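Local coordinates for protein 2,3,4,5-tetrahydropyridine-2,6-dicarboxylate N-succinyltransferase (Campylobacter jejuni, PDB 2RIJ) that probably catalyses the transfer of a succinyl group from succinyl-CoA to tetrahydrodipicolinate in the diaminopimelate route to lysine, at residues Gly36-Asn41 with Pro177-Tyr182; Ala49-Glu54 with Leu145-Thr150; Asp89-Leu94 with Ile114-Phe119; Thr218-Ser223 with Ala230-Gly235. One frame throughout, in Å; residues are numbered along the deposited sequence.

Contact 1. Residues Gly36-Asn41 with Pro177-Tyr182; sequences GQLNKN and PIELEY
Gly36 and Leu38, in the irregular turn that links strands 27-35 and 43-48, come closest to Glu179 and Tyr182 respectively, with CA-CA distances of 6.1 and 6.2 Å, where strand 176-178 gives way to helix 180-192. Glu179 reaches in from the N-cap position with its chain extended beyond CG, and its carboxylate lies in the bend of the turn. There OE2 accepts two backbone N-H groups: Leu38 N, 2.7 Å from Glu179 OE2, comes nearly head-on to the C-O bond, while Asn39 N uses the syn lone pair of the same oxygen in a straight bond (170°). A glutamate suits this place because a single carboxylate oxygen can take both donors of a tight turn. Gly36 fits for want of a side chain: its CA is already 3.1 Å from Glu179 OE2.

The contact joins the antiparallel sheet of the N-terminal region to the three-stranded sheet and following helix of the middle region. Gln37 runs past Glu179 in the opposite direction. Bent at chi2 (74°), it turns its amide along the backbone of the other segment, which it grips twice: OE1 takes Glu179 N at 2.9 Å, and NE2 gives to Pro177 O, also at 2.9 Å, in the carbonyl plane. Both ends of the amide are thus used, which fixes its flip. Its CG lies over a face of the Tyr182 ring, 4.2 Å from the centroid, a CH-pi contact. Leu38 packs its CG against Tyr182 CB and brings CD2 to the ring edge.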
loop_
_atom_site.group_PDB
_atom_site.type_symbol
_atom_site.label_atom_id
_atom_site.label_comp_id
_atom_site.label_asym_id
_atom_site.label_seq_id
_atom_site.Cartn_x
_atom_site.Cartn_y
_atom_site.Cartn_z
ATOM N N GLY A 36 6.058 37.234 49.488
ATOM C CA GLY A 36 5.337 36.167 50.164
ATOM C C GLY A 36 4.531 36.678 51.343
ATOM O O GLY A 36 4.984 37.564 52.068
ATOM N N GLN A 37 3.314 36.155 51.477
ATOM C CA GLN A 37 2.416 36.444 52.592
ATOM C C GLN A 37 2.998 35.855 53.897
ATOM O O GLN A 37 2.736 36.368 54.973
ATOM C CB GLN A 37 1.030 35.807 52.370
ATOM C CG GLN A 37 0.183 36.355 51.226
ATOM C CD GLN A 37 0.705 35.908 49.881
ATOM O OE1 GLN A 37 1.390 34.877 49.797
ATOM N NE2 GLN A 37 0.439 36.694 48.834
ATOM N N LEU A 38 3.722 34.748 53.797
ATOM C CA LEU A 38 4.405 34.128 54.931
ATOM C C LEU A 38 5.899 34.472 54.911
ATOM O O LEU A 38 6.462 34.915 55.908
ATOM C CB LEU A 38 4.227 32.599 54.904
ATOM C CG LEU A 38 2.861 31.996 55.211
ATOM C CD1 LEU A 38 2.988 30.494 55.322
ATOM C CD2 LEU A 38 2.302 32.550 56.469
ATOM N N ASN A 39 6.536 34.276 53.768
ATOM C CA ASN A 39 7.951 34.556 53.619
ATOM C C ASN A 39 8.143 35.877 52.846
ATOM O O ASN A 39 8.205 35.907 51.622
ATOM C CB ASN A 39 8.631 33.373 52.932
ATOM C CG ASN A 39 8.272 32.020 53.584
ATOM O OD1 ASN A 39 7.282 31.357 53.212
ATOM N ND2 ASN A 39 9.086 31.606 54.559
ATOM N N LYS A 40 8.240 36.975 53.594
ATOM C CA LYS A 40 8.254 38.310 52.998
ATOM C C LYS A 40 9.541 38.607 52.235
ATOM O O LYS A 40 9.591 39.540 51.468
ATOM C CB LYS A 40 7.961 39.392 54.052
ATOM C CG LYS A 40 6.481 39.430 54.503
ATOM N N ASN A 41 10.562 37.783 52.380
ATOM C CA ASN A 41 11.740 37.934 51.524
ATOM C C ASN A 41 11.657 37.192 50.193
ATOM O O ASN A 41 12.556 37.299 49.359
ATOM C CB ASN A 41 12.972 37.458 52.279
ATOM C CG ASN A 41 13.186 38.239 53.556
ATOM O OD1 ASN A 41 13.245 39.475 53.543
ATOM N ND2 ASN A 41 13.281 37.524 54.674
ATOM N N PRO A 177 -0.127 36.686 43.145
ATOM C CA PRO A 177 0.449 35.463 43.668
ATOM C C PRO A 177 0.203 35.280 45.177
ATOM O O PRO A 177 0.271 36.237 45.969
ATOM C CB PRO A 177 1.944 35.596 43.323
ATOM C CG PRO A 177 2.194 37.116 43.350
ATOM C CD PRO A 177 0.889 37.719 42.879
ATOM N N ILE A 178 -0.080 34.044 45.562
ATOM C CA ILE A 178 -0.268 33.649 46.950
ATOM C C ILE A 178 0.532 32.379 47.194
ATOM O O ILE A 178 0.398 31.406 46.462
ATOM C CB ILE A 178 -1.749 33.357 47.243
ATOM C CG1 ILE A 178 -2.613 34.544 46.803
ATOM C CG2 ILE A 178 -1.947 32.936 48.752
ATOM C CD1 ILE A 178 -4.110 34.308 46.927
ATOM N N GLU A 179 1.368 32.389 48.218
ATOM C CA GLU A 179 2.114 31.196 48.619
ATOM C C GLU A 179 1.167 30.071 48.959
ATOM O O GLU A 179 0.189 30.283 49.657
ATOM C CB GLU A 179 2.988 31.484 49.841
ATOM C CG GLU A 179 4.018 32.559 49.646
ATOM C CD GLU A 179 5.021 32.595 50.801
ATOM O OE1 GLU A 179 5.935 31.739 50.814
ATOM O OE2 GLU A 179 4.877 33.469 51.691
ATOM N N LEU A 180 1.436 28.877 48.438
ATOM C CA LEU A 180 0.607 27.711 48.704
ATOM C C LEU A 180 0.554 27.439 50.225
ATOM O O LEU A 180 -0.488 27.071 50.754
ATOM C CB LEU A 180 1.110 26.473 47.914
ATOM C CG LEU A 180 0.949 26.612 46.371
ATOM C CD1 LEU A 180 1.726 25.533 45.629
ATOM C CD2 LEU A 180 -0.515 26.608 45.974
ATOM N N GLU A 181 1.663 27.641 50.928
ATOM C CA GLU A 181 1.706 27.350 52.355
ATOM C C GLU A 181 0.805 28.309 53.131
ATOM O O GLU A 181 0.253 27.963 54.174
ATOM C CB GLU A 181 3.146 27.379 52.866
ATOM C CG GLU A 181 3.333 26.804 54.275
ATOM C CD GLU A 181 2.633 25.432 54.507
ATOM O OE1 GLU A 181 2.802 24.462 53.719
ATOM O OE2 GLU A 181 1.904 25.330 55.516
ATOM N N TYR A 182 0.619 29.505 52.595
ATOM C CA TYR A 182 -0.315 30.452 53.184
ATOM C C TYR A 182 -1.781 29.941 53.074
ATOM O O TYR A 182 -2.582 30.073 54.008
ATOM C CB TYR A 182 -0.157 31.840 52.536
ATOM C CG TYR A 182 -1.185 32.805 53.036
ATOM C CD1 TYR A 182 -0.976 33.522 54.208
ATOM C CD2 TYR A 182 -2.403 32.939 52.382
ATOM C CE1 TYR A 182 -1.914 34.401 54.678
ATOM C CE2 TYR A 182 -3.355 33.793 52.853
ATOM C CZ TYR A 182 -3.096 34.534 53.994
ATOM O OH TYR A 182 -4.056 35.374 54.457
#

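Contact 2. Residues Ala49-Glu54 with Leu145-Thr150; sequences ALINYE and LYLLST
Apolar contacts carry this meeting of Ile51 with Tyr146 and Leu147, and Ile51 splits its branches between the two. Its CD1 comes to 3.6 Å from Tyr146 CB and leans obliquely on the start of the ring. A chi2 of -66° folds CD1 back beside CA instead of extending it, which lays the methyl there, and the side chain crosses the tyrosine at about a right angle. The CG2 branch instead meets Leu147 CD2 at 3.6 Å. A beta-branched isoleucine suits the place because it offers methyls in two directions from one buried position. Leu147 CD2 also serves Tyr53, lying 3.8 Å from Tyr53 CD1, so one methyl fills the angle between two residues of the extended chain.

The arrangement is helix-on-sheet packing: the end of helix 138-149 lies against the short strand 52-53, which pairs with strand 27-35 in the antiparallel sheet of the N-terminal region.

Polar bonds act within the helix end and beyond it. Thr150 turns OG1 back on the helix, 2.7 Å from Tyr146 O, and that carbonyl also accepts Thr150 N, the two donors arriving from opposite faces of its plane. This leaves Thr150 CG2 directed at Ile51 CG1, 4.1 Å away. The hydroxyl of buried Tyr146 finds its partners in His211, the backbone N of Phe48 and Lys191 of the third subunit, linking the helix to a neighbouring subunit.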
loop_
_atom_site.group_PDB
_atom_site.type_symbol
_atom_site.label_atom_id
_atom_site.label_comp_id
_atom_site.label_asym_id
_atom_site.label_seq_id
_atom_site.Cartn_x
_atom_site.Cartn_y
_atom_site.Cartn_z
ATOM N N ALA A 49 6.564 49.114 34.490
ATOM C CA ALA A 49 5.774 49.905 33.562
ATOM C C ALA A 49 6.619 50.509 32.456
ATOM O O ALA A 49 6.066 51.096 31.527
ATOM C CB ALA A 49 5.018 51.022 34.314
ATOM N N LEU A 50 7.945 50.355 32.562
ATOM C CA LEU A 50 8.903 50.907 31.589
ATOM C C LEU A 50 10.128 50.010 31.564
ATOM O O LEU A 50 10.685 49.693 32.613
ATOM C CB LEU A 50 9.365 52.320 31.971
ATOM C CG LEU A 50 8.431 53.520 31.829
ATOM C CD1 LEU A 50 9.051 54.754 32.536
ATOM C CD2 LEU A 50 8.094 53.806 30.355
ATOM N N ILE A 51 10.518 49.585 30.372
ATOM C CA ILE A 51 11.699 48.784 30.149
ATOM C C ILE A 51 12.633 49.577 29.269
ATOM O O ILE A 51 12.253 50.100 28.208
ATOM C CB ILE A 51 11.351 47.456 29.390
ATOM C CG1 ILE A 51 10.288 46.677 30.127
ATOM C CG2 ILE A 51 12.597 46.601 29.125
ATOM C CD1 ILE A 51 10.791 46.159 31.491
ATOM N N ASN A 52 13.873 49.642 29.705
ATOM C CA ASN A 52 14.914 50.327 28.962
ATOM C C ASN A 52 15.852 49.244 28.439
ATOM O O ASN A 52 16.299 48.372 29.210
ATOM C CB ASN A 52 15.656 51.307 29.869
ATOM C CG ASN A 52 14.784 52.445 30.349
ATOM O OD1 ASN A 52 14.605 53.428 29.649
ATOM N ND2 ASN A 52 14.262 52.326 31.558
ATOM N N TYR A 53 16.089 49.239 27.131
ATOM C CA TYR A 53 17.056 48.299 26.525
ATOM C C TYR A 53 18.014 49.097 25.667
ATOM O O TYR A 53 17.597 49.718 24.720
ATOM C CB TYR A 53 16.376 47.226 25.678
ATOM C CG TYR A 53 17.373 46.277 25.080
ATOM C CD1 TYR A 53 18.062 45.372 25.890
ATOM C CD2 TYR A 53 17.674 46.313 23.739
ATOM C CE1 TYR A 53 18.997 44.526 25.360
ATOM C CE2 TYR A 53 18.647 45.469 23.206
ATOM C CZ TYR A 53 19.288 44.596 24.031
ATOM O OH TYR A 53 20.238 43.765 23.539
ATOM N N GLU A 54 19.288 49.092 26.021
ATOM C CA GLU A 54 20.333 49.776 25.252
ATOM C C GLU A 54 19.955 51.238 24.932
ATOM O O GLU A 54 20.099 51.725 23.809
ATOM C CB GLU A 54 20.734 48.952 24.006
ATOM C CG GLU A 54 21.352 47.574 24.344
ATOM C CD GLU A 54 22.809 47.658 24.803
ATOM O OE1 GLU A 54 23.304 48.782 25.014
ATOM O OE2 GLU A 54 23.461 46.598 24.946
ATOM N N LEU A 145 12.028 38.400 30.878
ATOM C CA LEU A 145 10.731 38.054 30.280
ATOM C C LEU A 145 10.098 39.269 29.629
ATOM O O LEU A 145 9.542 39.156 28.552
ATOM C CB LEU A 145 9.815 37.422 31.312
ATOM C CG LEU A 145 10.234 36.020 31.820
ATOM C CD1 LEU A 145 9.312 35.540 32.954
ATOM C CD2 LEU A 145 10.354 34.951 30.681
ATOM N N TYR A 146 10.163 40.416 30.306
ATOM C CA TYR A 146 9.723 41.675 29.752
ATOM C C TYR A 146 10.460 42.069 28.515
ATOM O O TYR A 146 9.861 42.569 27.573
ATOM C CB TYR A 146 9.796 42.806 30.797
ATOM C CG TYR A 146 8.552 43.078 31.641
ATOM C CD1 TYR A 146 8.306 42.406 32.834
ATOM C CD2 TYR A 146 7.598 44.014 31.229
ATOM C CE1 TYR A 146 7.178 42.688 33.637
ATOM C CE2 TYR A 146 6.491 44.301 32.008
ATOM C CZ TYR A 146 6.278 43.647 33.222
ATOM O OH TYR A 146 5.172 44.008 33.960
ATOM N N LEU A 147 11.773 41.856 28.472
ATOM C CA LEU A 147 12.545 42.193 27.259
ATOM C C LEU A 147 12.016 41.434 26.030
ATOM O O LEU A 147 11.846 42.017 24.954
ATOM C CB LEU A 147 14.039 41.928 27.455
ATOM C CG LEU A 147 14.792 42.919 28.316
ATOM C CD1 LEU A 147 16.234 42.368 28.659
ATOM C CD2 LEU A 147 14.851 44.300 27.623
ATOM N N LEU A 148 11.652 40.167 26.247
ATOM C CA LEU A 148 11.035 39.307 25.209
ATOM C C LEU A 148 9.619 39.767 24.872
ATOM O O LEU A 148 9.339 40.042 23.720
ATOM C CB LEU A 148 11.072 37.838 25.622
ATOM C CG LEU A 148 12.452 37.156 25.621
ATOM C CD1 LEU A 148 12.438 35.929 26.535
ATOM C CD2 LEU A 148 12.882 36.852 24.179
ATOM N N SER A 149 8.740 39.875 25.864
ATOM C CA SER A 149 7.316 40.171 25.589
ATOM C C SER A 149 7.018 41.589 25.059
ATOM O O SER A 149 6.054 41.763 24.321
ATOM C CB SER A 149 6.455 39.809 26.782
ATOM O OG SER A 149 6.511 38.408 26.981
ATOM N N THR A 150 7.887 42.555 25.398
ATOM C CA THR A 150 7.828 43.913 24.864
ATOM C C THR A 150 8.533 44.007 23.508
ATOM O O THR A 150 8.507 45.044 22.887
ATOM C CB THR A 150 8.508 44.940 25.828
ATOM O OG1 THR A 150 9.928 44.666 25.905
ATOM C CG2 THR A 150 7.860 44.932 27.255
#

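Contact 3. Residues Asp89-Leu94 with Ile114-Phe119; sequences DIDFAL and IIKDKF
Ile90 presses into the second helix where the CA atoms of Ile90 and Lys116 are 6.3 Å apart, and its branches make the dense part of the contact. CD1 touches Ile115 CG2 at 3.5 Å, tighter than usual for two methyls, and comes still nearer, at 3.3 Å, to Phe119 CD1. Ile90 is modelled in two conformers, so the shortness of these approaches is doubtful. The two isoleucines cross at about a right angle, and the phenylalanine ring receives the methyl obliquely. Met192 of the third subunit packs on Ile115. Through the other branch, CG2, Ile90 lies 3.6 Å from Lys116 CB.

Two neighbouring helices of the N-terminal region, 87-96 and 107-117, are packed together here as a helical hairpin, the second meeting the first close to its own C-terminal end. Phe119, just past that end, folds its ring back toward the first helix with CG anti to the backbone N (chi1 -175°), and so closes one side of the apolar patch; helix 57-69 lies against the first helix at Asp89, Phe92 and Ala93.

Toward solvent the packing gives way to a lysine and an aspartate. Lys116 stretches out from Ile90, its CD 4.0 Å from Leu94 CD1, before a bend at chi4 (45°) swings NZ to Asp91. There NZ donates to Asp91 OD1 at 2.9 Å, on the syn lone pair of that oxygen, in a hydrogen-bonded salt bridge on the solvent side of the contact. Lysine fits both tasks, its methylenes covering hydrophobic neighbours while the ammonium reaches past them to a carboxylate.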
loop_
_atom_site.group_PDB
_atom_site.type_symbol
_atom_site.label_atom_id
_atom_site.label_comp_id
_atom_site.label_asym_id
_atom_site.label_seq_id
_atom_site.Cartn_x
_atom_site.Cartn_y
_atom_site.Cartn_z
ATOM N N ASP A 89 16.554 57.564 47.681
ATOM C CA ASP A 89 17.044 57.237 46.347
ATOM C C ASP A 89 16.204 57.948 45.295
ATOM O O ASP A 89 16.738 58.503 44.329
ATOM C CB ASP A 89 17.008 55.732 46.098
ATOM C CG ASP A 89 17.824 54.926 47.108
ATOM O OD1 ASP A 89 18.892 55.394 47.595
ATOM O OD2 ASP A 89 17.373 53.794 47.402
ATOM N N ILE A 90 14.892 57.949 45.507
ATOM C CA ILE A 90 13.960 58.583 44.582
ATOM C C ILE A 90 14.162 60.096 44.615
ATOM O O ILE A 90 14.228 60.746 43.565
ATOM C CB ILE A 90 12.499 58.199 44.922
ATOM C CG1 ILE A 90 12.287 56.704 44.647
ATOM C CG2 ILE A 90 11.546 59.023 44.108
ATOM C CD1 ILE A 90 11.372 56.000 45.622
ATOM N N ASP A 91 14.287 60.657 45.823
ATOM C CA ASP A 91 14.502 62.100 45.973
ATOM C C ASP A 91 15.859 62.553 45.390
ATOM O O ASP A 91 15.951 63.603 44.736
ATOM C CB ASP A 91 14.385 62.498 47.440
ATOM C CG ASP A 91 12.946 62.476 47.935
ATOM O OD1 ASP A 91 12.006 62.721 47.135
ATOM O OD2 ASP A 91 12.768 62.226 49.142
ATOM N N PHE A 92 16.889 61.736 45.583
ATOM C CA PHE A 92 18.179 62.015 45.010
ATOM C C PHE A 92 18.048 62.064 43.486
ATOM O O PHE A 92 18.553 62.986 42.864
ATOM C CB PHE A 92 19.200 60.956 45.379
ATOM C CG PHE A 92 20.529 61.154 44.704
ATOM C CD1 PHE A 92 21.456 62.018 45.234
ATOM C CD2 PHE A 92 20.842 60.496 43.534
ATOM C CE1 PHE A 92 22.684 62.223 44.587
ATOM C CE2 PHE A 92 22.034 60.700 42.906
ATOM C CZ PHE A 92 22.953 61.557 43.424
ATOM N N ALA A 93 17.411 61.050 42.898
ATOM C CA ALA A 93 17.292 60.956 41.431
ATOM C C ALA A 93 16.508 62.169 40.891
ATOM O O ALA A 93 16.946 62.830 39.966
ATOM C CB ALA A 93 16.623 59.598 41.015
ATOM N N LEU A 94 15.378 62.493 41.519
ATOM C CA LEU A 94 14.547 63.626 41.102
ATOM C C LEU A 94 15.248 64.968 41.212
ATOM O O LEU A 94 15.000 65.898 40.409
ATOM C CB LEU A 94 13.244 63.654 41.879
ATOM C CG LEU A 94 12.194 62.639 41.389
ATOM C CD1 LEU A 94 11.072 62.527 42.406
ATOM C CD2 LEU A 94 11.701 62.987 39.974
ATOM N N ILE A 114 5.921 59.286 40.122
ATOM C CA ILE A 114 4.822 58.388 40.526
ATOM C C ILE A 114 5.221 57.508 41.706
ATOM O O ILE A 114 4.477 57.378 42.655
ATOM C CB ILE A 114 4.319 57.511 39.334
ATOM C CG1 ILE A 114 3.487 58.354 38.368
ATOM C CG2 ILE A 114 3.444 56.344 39.840
ATOM C CD1 ILE A 114 3.392 57.821 36.915
ATOM N N ILE A 115 6.420 56.932 41.651
ATOM C CA ILE A 115 6.895 56.075 42.721
ATOM C C ILE A 115 7.035 56.884 44.025
ATOM O O ILE A 115 6.660 56.403 45.082
ATOM C CB ILE A 115 8.220 55.396 42.333
ATOM C CG1 ILE A 115 7.967 54.357 41.231
ATOM C CG2 ILE A 115 8.891 54.729 43.538
ATOM C CD1 ILE A 115 9.269 53.872 40.591
ATOM N N LYS A 116 7.544 58.109 43.933
ATOM C CA LYS A 116 7.661 58.984 45.131
ATOM C C LYS A 116 6.296 59.187 45.745
ATOM O O LYS A 116 6.101 58.965 46.930
ATOM C CB LYS A 116 8.232 60.347 44.785
ATOM C CG LYS A 116 8.442 61.237 46.031
ATOM C CD LYS A 116 8.792 62.652 45.673
ATOM C CE LYS A 116 8.713 63.584 46.918
ATOM N NZ LYS A 116 9.326 63.088 48.199
ATOM N N ASP A 117 5.349 59.589 44.916
ATOM C CA ASP A 117 3.964 59.718 45.348
ATOM C C ASP A 117 3.329 58.448 45.936
ATOM O O ASP A 117 2.547 58.539 46.883
ATOM C CB ASP A 117 3.137 60.266 44.183
ATOM C CG ASP A 117 1.683 60.511 44.558
ATOM O OD1 ASP A 117 1.450 61.197 45.566
ATOM O OD2 ASP A 117 0.780 60.019 43.841
ATOM N N LYS A 118 3.674 57.262 45.439
ATOM C CA LYS A 118 3.106 56.029 45.957
ATOM C C LYS A 118 4.102 55.203 46.764
ATOM O O LYS A 118 3.930 53.981 46.894
ATOM C CB LYS A 118 2.581 55.162 44.801
ATOM C CG LYS A 118 1.748 55.884 43.750
ATOM C CD LYS A 118 0.441 56.308 44.338
ATOM C CE LYS A 118 -0.554 56.739 43.287
ATOM N NZ LYS A 118 -1.803 57.121 44.006
ATOM N N PHE A 119 5.136 55.851 47.304
ATOM C CA PHE A 119 6.255 55.130 47.896
ATOM C C PHE A 119 5.798 54.277 49.042
ATOM O O PHE A 119 4.963 54.700 49.838
ATOM C CB PHE A 119 7.372 56.057 48.383
ATOM C CG PHE A 119 8.559 55.302 48.869
ATOM C CD1 PHE A 119 9.453 54.759 47.960
ATOM C CD2 PHE A 119 8.738 55.054 50.218
ATOM C CE1 PHE A 119 10.517 53.996 48.386
ATOM C CE2 PHE A 119 9.793 54.293 50.664
ATOM C CZ PHE A 119 10.687 53.767 49.756
#

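Contact 4. Residues Thr218-Ser223 with Ala230-Gly235; sequences TRILES and ASLAAG
One hydrogen bond joins Thr218 to the loop ahead of strand 237-238: Gly235 N gives to Thr218 OG1 at 3.0 Å, with an N-H...O angle of 153°. The hydroxyl is put there by a chi1 of -61°, which sets OG1 beside the threonine's own backbone N. Glu215 OE1 is a second polar partner of this oxygen, so the small side chain joins two parts of the chain. Gly235 suits its position because, at its positive phi (97°), a CB would be jammed against the preceding carbonyl oxygen. Ala234 CA passes 3.5 Å from Thr218 OG1, close beside that bond.

The apolar part is small. Ile220 CD1 meets Leu232 CD1 at 3.8 Å, the two side chains running obliquely to one another. Both are buried, which suits branched aliphatic residues: Ile220 touches Phe208, and Leu232 touches Val245.

The third subunit covers residues 219-223: Asp203 of the third subunit pairs with Arg219, and Arg207 of the third subunit with Glu222, both as salt bridges. Short parallel strands joined by turns, with small or aliphatic residues stacked inside, are characteristic of the left-handed parallel beta-helix of hexapeptide-repeat acyltransferases, where this contact probably lies at the first coil.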
loop_
_atom_site.group_PDB
_atom_site.type_symbol
_atom_site.label_atom_id
_atom_site.label_comp_id
_atom_site.label_asym_id
_atom_site.label_seq_id
_atom_site.Cartn_x
_atom_site.Cartn_y
_atom_site.Cartn_z
ATOM N N THR A 218 -3.540 43.517 17.689
ATOM C CA THR A 218 -3.176 42.224 18.253
ATOM C C THR A 218 -4.263 41.790 19.184
ATOM O O THR A 218 -4.752 42.543 20.042
ATOM C CB THR A 218 -1.844 42.303 18.962
ATOM O OG1 THR A 218 -0.871 42.679 18.006
ATOM C CG2 THR A 218 -1.454 40.987 19.630
ATOM N N ARG A 219 -4.686 40.554 18.998
ATOM C CA ARG A 219 -5.772 39.984 19.831
ATOM C C ARG A 219 -5.357 38.700 20.509
ATOM O O ARG A 219 -4.711 37.843 19.887
ATOM C CB ARG A 219 -6.975 39.761 18.948
ATOM C CG ARG A 219 -7.405 41.038 18.237
ATOM C CD ARG A 219 -8.684 40.862 17.436
ATOM N NE ARG A 219 -8.458 40.051 16.246
ATOM C CZ ARG A 219 -9.276 39.161 15.705
ATOM N NH1 ARG A 219 -10.450 38.827 16.236
ATOM N NH2 ARG A 219 -8.886 38.570 14.586
ATOM N N ILE A 220 -5.753 38.552 21.775
ATOM C CA ILE A 220 -5.502 37.348 22.545
ATOM C C ILE A 220 -6.823 37.029 23.174
ATOM O O ILE A 220 -7.297 37.748 24.104
ATOM C CB ILE A 220 -4.465 37.573 23.634
ATOM C CG1 ILE A 220 -3.116 37.943 23.036
ATOM C CG2 ILE A 220 -4.424 36.385 24.588
ATOM C CD1 ILE A 220 -2.107 38.527 24.075
ATOM N N LEU A 221 -7.482 36.001 22.679
ATOM C CA LEU A 221 -8.909 35.754 23.070
ATOM C C LEU A 221 -9.088 35.049 24.401
ATOM O O LEU A 221 -10.213 34.877 24.861
ATOM C CB LEU A 221 -9.685 35.027 21.948
ATOM C CG LEU A 221 -10.306 35.940 20.882
ATOM C CD1 LEU A 221 -9.228 36.650 20.097
ATOM C CD2 LEU A 221 -11.282 35.134 19.972
ATOM N N GLU A 222 -7.981 34.680 25.033
ATOM C CA GLU A 222 -7.999 34.106 26.368
ATOM C C GLU A 222 -6.600 34.173 26.958
ATOM O O GLU A 222 -5.635 33.625 26.397
ATOM C CB GLU A 222 -8.519 32.658 26.371
ATOM C CG GLU A 222 -8.359 31.868 27.702
ATOM C CD GLU A 222 -8.633 32.691 28.996
ATOM O OE1 GLU A 222 -9.595 33.514 28.984
ATOM O OE2 GLU A 222 -7.884 32.540 30.032
ATOM N N SER A 223 -6.497 34.854 28.092
ATOM C CA SER A 223 -5.221 35.088 28.750
ATOM C C SER A 223 -4.439 33.821 29.096
ATOM O O SER A 223 -3.255 33.819 28.965
ATOM C CB SER A 223 -5.383 35.926 30.039
ATOM O OG SER A 223 -4.119 36.269 30.613
ATOM N N ALA A 230 6.207 35.230 26.107
ATOM C CA ALA A 230 5.805 35.072 24.730
ATOM C C ALA A 230 6.059 36.393 23.989
ATOM O O ALA A 230 6.024 37.487 24.575
ATOM C CB ALA A 230 4.294 34.623 24.622
ATOM N N SER A 231 6.302 36.276 22.691
ATOM C CA SER A 231 6.529 37.420 21.821
ATOM C C SER A 231 5.589 37.350 20.618
ATOM O O SER A 231 5.708 36.460 19.781
ATOM C CB SER A 231 7.985 37.448 21.391
ATOM O OG SER A 231 8.247 38.554 20.564
ATOM N N LEU A 232 4.628 38.253 20.572
ATOM C CA LEU A 232 3.637 38.300 19.505
ATOM C C LEU A 232 3.825 39.546 18.637
ATOM O O LEU A 232 3.663 40.663 19.115
ATOM C CB LEU A 232 2.250 38.287 20.118
ATOM C CG LEU A 232 1.929 37.190 21.160
ATOM C CD1 LEU A 232 0.434 37.341 21.544
ATOM C CD2 LEU A 232 2.273 35.754 20.639
ATOM N N ALA A 233 4.165 39.353 17.368
ATOM C CA ALA A 233 4.288 40.468 16.423
ATOM C C ALA A 233 2.936 41.123 16.258
ATOM O O ALA A 233 1.891 40.455 16.365
ATOM C CB ALA A 233 4.861 40.012 15.062
ATOM N N ALA A 234 2.963 42.431 16.041
ATOM C CA ALA A 234 1.750 43.251 15.830
ATOM C C ALA A 234 0.877 42.601 14.754
ATOM O O ALA A 234 1.366 42.173 13.700
ATOM C CB ALA A 234 2.128 44.738 15.456
ATOM N N GLY A 235 -0.414 42.485 15.048
ATOM C CA GLY A 235 -1.324 41.922 14.106
ATOM C C GLY A 235 -1.603 40.455 14.355
ATOM O O GLY A 235 -2.442 39.886 13.690
#

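From the N terminus, contact 1 opens in the turn after strand 27-35 and closes last of the first three, at the start of helix 180-192; contacts 2 and 3 fall within its span. Contact 2 opens at residues 49-54 and closes at 145-150, and contact 3, a short helical hairpin, lies within that. Contact 4 follows in series. Contact 1 ties the N-terminal sheet to the middle region, contact 2 a helix to that sheet, and contact 3 two helices; contact 4 joins strand 219-220 to the loop before strand 237-238, probably where the beta-helix starts. Contacts 2 and 4 meet directly, Ser149 OG lying 2.6 Å from Ala230 O, probably a hydrogen bond, while contacts 2, 3 and 4 all touch the third subunit.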